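Local coordinates for V-type ATPase 116 kDa subunit (Meiothermus ruber, PDB 3RRK), which is the cytoplasmic N-terminal domain of subunit I, the subunit a homolog of a V-type ATPase, and probably takes part, within the whole subunit, in rotary proton transport, at residues Tyr52-Ser55 with Pro56-Ala60; Trp65-Val68 with Val69-Glu73. All blocks are in the same frame, centred on the assembly; numbering follows the deposited sequence.

Contact 1: residues Tyr52-Ser55 with Pro56-Ala60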
loop_
_atom_site.group_PDB
_atom_site.type_symbol
_atom_site.label_atom_id
_atom_site.label_comp_id
_atom_site.label_asym_id
_atom_site.label_seq_id
_atom_site.Cartn_x
_atom_site.Cartn_y
_atom_site.Cartn_z
ATOM N N TYR A 52 4.326 -27.207 -25.763
ATOM C CA TYR A 52 5.042 -26.721 -24.583
ATOM C C TYR A 52 4.136 -25.905 -23.647
ATOM O O TYR A 52 4.601 -25.079 -22.864
ATOM C CB TYR A 52 6.281 -25.934 -25.009
ATOM C CG TYR A 52 7.245 -26.784 -25.805
ATOM C CD1 TYR A 52 8.124 -27.652 -25.168
ATOM C CD2 TYR A 52 7.261 -26.741 -27.197
ATOM C CE1 TYR A 52 9.000 -28.445 -25.888
ATOM C CE2 TYR A 52 8.134 -27.531 -27.927
ATOM C CZ TYR A 52 9.002 -28.382 -27.265
ATOM O OH TYR A 52 9.877 -29.176 -27.980
ATOM N N ARG A 53 2.836 -26.171 -23.747
ATOM C CA ARG A 53 1.790 -25.552 -22.941
ATOM C C ARG A 53 1.886 -26.053 -21.503
ATOM O O ARG A 53 1.966 -27.259 -21.275
ATOM C CB ARG A 53 0.448 -25.965 -23.542
ATOM C CG ARG A 53 -0.797 -25.447 -22.867
ATOM C CD ARG A 53 -1.999 -26.208 -23.412
ATOM N NE ARG A 53 -3.270 -25.509 -23.228
ATOM C CZ ARG A 53 -4.034 -25.602 -22.144
ATOM N NH1 ARG A 53 -3.653 -26.356 -21.121
ATOM N NH2 ARG A 53 -5.176 -24.934 -22.078
ATOM N N LEU A 54 1.881 -25.137 -20.536
ATOM C CA LEU A 54 1.992 -25.498 -19.119
ATOM C C LEU A 54 0.872 -26.428 -18.673
ATOM O O LEU A 54 -0.290 -26.204 -19.025
ATOM C CB LEU A 54 1.937 -24.239 -18.252
ATOM C CG LEU A 54 3.063 -23.214 -18.348
ATOM C CD1 LEU A 54 2.766 -22.038 -17.467
ATOM C CD2 LEU A 54 4.385 -23.839 -17.958
ATOM N N SER A 55 1.207 -27.454 -17.886
ATOM C CA SER A 55 0.189 -28.347 -17.307
ATOM C C SER A 55 -0.568 -27.667 -16.166
ATOM O O SER A 55 -0.080 -26.697 -15.587
ATOM C CB SER A 55 0.805 -29.670 -16.820
ATOM O OG SER A 55 1.702 -29.486 -15.733
ATOM N N PRO A 56 -1.772 -28.160 -15.845
ATOM C CA PRO A 56 -2.490 -27.594 -14.697
ATOM C C PRO A 56 -1.555 -27.523 -13.515
ATOM O O PRO A 56 -1.524 -26.544 -12.782
ATOM C CB PRO A 56 -3.587 -28.619 -14.440
ATOM C CG PRO A 56 -3.869 -29.201 -15.812
ATOM C CD PRO A 56 -2.585 -29.128 -16.598
ATOM N N THR A 57 -0.753 -28.564 -13.365
ATOM C CA THR A 57 0.246 -28.610 -12.310
ATOM C C THR A 57 1.286 -27.494 -12.385
ATOM O O THR A 57 1.586 -26.853 -11.376
ATOM C CB THR A 57 0.903 -29.992 -12.257
ATOM O OG1 THR A 57 -0.067 -30.937 -11.779
ATOM C CG2 THR A 57 2.088 -29.984 -11.328
ATOM N N GLU A 58 1.825 -27.233 -13.570
ATOM C CA GLU A 58 2.779 -26.135 -13.715
ATOM C C GLU A 58 2.148 -24.736 -13.550
ATOM O O GLU A 58 2.783 -23.807 -13.025
ATOM C CB GLU A 58 3.526 -26.248 -15.039
ATOM C CG GLU A 58 4.568 -27.344 -15.049
ATOM C CD GLU A 58 4.648 -28.070 -16.383
ATOM O OE1 GLU A 58 3.701 -27.958 -17.195
ATOM O OE2 GLU A 58 5.658 -28.762 -16.610
ATOM N N GLU A 59 0.905 -24.584 -14.004
ATOM C CA GLU A 59 0.186 -23.342 -13.787
ATOM C C GLU A 59 -0.013 -23.063 -12.295
ATOM O O GLU A 59 0.038 -21.910 -11.850
ATOM C CB GLU A 59 -1.131 -23.327 -14.560
ATOM C CG GLU A 59 -0.974 -22.735 -15.960
ATOM C CD GLU A 59 -1.999 -23.275 -16.947
ATOM O OE1 GLU A 59 -3.142 -23.554 -16.516
ATOM O OE2 GLU A 59 -1.660 -23.423 -18.152
ATOM N N ALA A 60 -0.193 -24.117 -11.510
ATOM C CA ALA A 60 -0.358 -23.926 -10.090
ATOM C C ALA A 60 0.962 -23.510 -9.434
ATOM O O ALA A 60 0.986 -22.700 -8.502
ATOM C CB ALA A 60 -0.912 -25.154 -9.475
#

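Contact 2: residues Trp65-Val68 with Val69-Glu73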
loop_
_atom_site.group_PDB
_atom_site.type_symbol
_atom_site.label_atom_id
_atom_site.label_comp_id
_atom_site.label_asym_id
_atom_site.label_seq_id
_atom_site.Cartn_x
_atom_site.Cartn_y
_atom_site.Cartn_z
ATOM N N TRP A 65 4.433 -19.107 -7.141
ATOM C CA TRP A 65 5.638 -18.276 -7.221
ATOM C C TRP A 65 5.295 -16.793 -7.293
ATOM O O TRP A 65 6.007 -15.954 -6.746
ATOM C CB TRP A 65 6.515 -18.681 -8.405
ATOM C CG TRP A 65 7.405 -19.836 -8.150
ATOM C CD1 TRP A 65 7.335 -21.066 -8.737
ATOM C CD2 TRP A 65 8.501 -19.892 -7.228
ATOM N NE1 TRP A 65 8.329 -21.884 -8.247
ATOM C CE2 TRP A 65 9.064 -21.185 -7.323
ATOM C CE3 TRP A 65 9.069 -18.970 -6.336
ATOM C CZ2 TRP A 65 10.159 -21.588 -6.556
ATOM C CZ3 TRP A 65 10.166 -19.364 -5.583
ATOM C CH2 TRP A 65 10.700 -20.667 -5.699
ATOM N N GLU A 66 4.197 -16.481 -7.977
ATOM C CA GLU A 66 3.698 -15.113 -8.030
ATOM C C GLU A 66 3.279 -14.627 -6.643
ATOM O O GLU A 66 3.499 -13.474 -6.286
ATOM C CB GLU A 66 2.537 -15.010 -9.002
ATOM C CG GLU A 66 2.930 -15.213 -10.459
ATOM C CD GLU A 66 1.737 -15.147 -11.399
ATOM O OE1 GLU A 66 0.657 -15.667 -11.009
ATOM O OE2 GLU A 66 1.889 -14.575 -12.515
ATOM N N ALA A 67 2.688 -15.529 -5.866
ATOM C CA ALA A 67 2.271 -15.237 -4.494
ATOM C C ALA A 67 3.503 -15.004 -3.621
ATOM O O ALA A 67 3.522 -14.090 -2.792
ATOM C CB ALA A 67 1.400 -16.384 -3.935
ATOM N N VAL A 68 4.537 -15.823 -3.811
ATOM C CA VAL A 68 5.820 -15.536 -3.183
ATOM C C VAL A 68 6.341 -14.142 -3.564
ATOM O O VAL A 68 6.732 -13.367 -2.701
ATOM C CB VAL A 68 6.895 -16.567 -3.527
ATOM C CG1 VAL A 68 8.190 -16.186 -2.847
ATOM C CG2 VAL A 68 6.468 -17.961 -3.119
ATOM N N VAL A 69 6.319 -13.805 -4.846
ATOM C CA VAL A 69 6.779 -12.478 -5.250
ATOM C C VAL A 69 5.995 -11.383 -4.523
ATOM O O VAL A 69 6.559 -10.462 -3.939
ATOM C CB VAL A 69 6.665 -12.257 -6.776
ATOM C CG1 VAL A 69 6.727 -10.770 -7.101
ATOM C CG2 VAL A 69 7.744 -13.032 -7.523
ATOM N N SER A 70 4.682 -11.485 -4.566
ATOM C CA SER A 70 3.830 -10.463 -3.974
ATOM C C SER A 70 3.965 -10.357 -2.443
ATOM O O SER A 70 3.986 -9.267 -1.897
ATOM C CB SER A 70 2.387 -10.710 -4.398
ATOM O OG SER A 70 1.495 -10.325 -3.378
ATOM N N GLN A 71 4.081 -11.485 -1.752
ATOM C CA GLN A 71 4.228 -11.459 -0.294
ATOM C C GLN A 71 5.574 -10.930 0.181
ATOM O O GLN A 71 5.662 -10.282 1.227
ATOM C CB GLN A 71 4.020 -12.848 0.301
ATOM C CG GLN A 71 2.598 -13.334 0.331
ATOM C CD GLN A 71 2.519 -14.852 0.474
ATOM O OE1 GLN A 71 1.659 -15.489 -0.132
ATOM N NE2 GLN A 71 3.420 -15.437 1.267
ATOM N N ALA A 72 6.633 -11.237 -0.560
ATOM C CA ALA A 72 7.940 -10.699 -0.222
ATOM C C ALA A 72 7.965 -9.183 -0.462
ATOM O O ALA A 72 8.445 -8.434 0.386
ATOM C CB ALA A 72 9.038 -11.402 -1.004
ATOM N N GLU A 73 7.443 -8.727 -1.602
ATOM C CA GLU A 73 7.353 -7.286 -1.843
ATOM C C GLU A 73 6.610 -6.605 -0.706
ATOM O O GLU A 73 7.107 -5.669 -0.093
ATOM C CB GLU A 73 6.677 -6.968 -3.175
ATOM C CG GLU A 73 7.641 -7.065 -4.362
ATOM C CD GLU A 73 6.972 -6.863 -5.732
ATOM O OE1 GLU A 73 5.717 -6.772 -5.802
ATOM O OE2 GLU A 73 7.716 -6.802 -6.741
#

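Contact 1: residues Tyr52-Ser55 with Pro56-Ala60
L54 turns inward against the first helical turn. Its CD2 lies 3.9 Å from E58 CB, and its CB and CD1 approach E59 CG, so the leucine slants across the aliphatic parts of both glutamates; L54 CB also comes within 3.7 Å of E59 OE2. A branched hydrocarbon suits this one buried place in an otherwise polar turn, whereas the charged ends of R53 and E59 suit the exposed side.

S55 is the N-cap of the helix that starts at P56. With chi1 at 66°, OG sits between the backbone N and the carbonyl carbon, and from there it accepts the amide of E58, N to OG 3.1 Å. In return the carboxylate of E58 accepts the amide of S55: its chain bends at chi2 (142°) and carries OE1 to 2.6 Å from S55 N, in a nearly straight bond that meets OE1 almost along its C-O axis. The two reciprocal bonds make a capping box, with a further weak one from S55 OG to E58 OE1 at 2.9 Å. First-turn amides lack a preceding helical carbonyl, hence the value of a short hydroxyl side chain here; the carboxylate probably also gains from the positive end of the helix dipole. P56 fits the first helical position, where no amide hydrogen is needed, and S55 O opens the regular pattern by accepting E59 N at 2.8 Å.

The turn thus starts helix 56-79 after strand 41-44, within the region assigned to the N-terminal proximal lobe family. L54 rests on V277 and A278 of helix 224-281 and E58 on Y274, while Y52 reaches K16 and I18 of strand 15-21.

Contact 2: residues Trp65-Val68 with Val69-Glu73
Q71 folds back over the carbonyl of A67, one turn earlier: its CG lies 3.3 Å from A67 O, and its OE1 comes within 3.9 Å of A67 CB, a single methyl small enough for this close approach. CG stands beside the backbone N, chi1 -74°, which points the otherwise extended chain back toward the preceding turn. The Q71 side chain also packs on L101 and R102 of helix 94-138. With an alanine here the A67 carbonyl would probably keep its backbone bond but lose the cover of the longer chain, and a gap would probably open beside L101 and R102.

V69 lies along another side of the helix, its CG2 3.5 Å from W65 O and its CB close to E66 O; a beta-branched residue can shield these carbonyls while still offering methyls to a neighbour. Beneath the side chains runs regular alpha-helical bonding, from V69 N to W65 O at 2.9 Å through to A72 N to V68 O at 3.0 Å.

This part of helix 56-79 lies between two long helices. W65, whose broad ring suits a buried site, touches L94 of helix 94-138 as well as A267 and E270 of helix 224-281. V68 packs on L101, whereas V69 meets A267 and E66 forms a salt bridge with K275.

Both contacts belong to helix 56-79, contact 1 at its start and contact 2 farther along, with centres about 19 Å apart and no direct touch. Contact 1 is a surface feature, its centre about 31 Å from the centre of the chain, where side chains must supply the partners that a helix end lacks; its chemistry is therefore largely polar. Contact 2 is partly buried and lies about 15 Å from that centre. There the backbone satisfies itself, leaving side chains, mostly apolar but including Q71 and the E66 to K275 salt bridge, to meet the neighbouring helices. Helix 224-281 is a neighbour to both, whereas helix 94-138 joins at contact 2 and strand 15-21 is met just beside contact 1, through Y52.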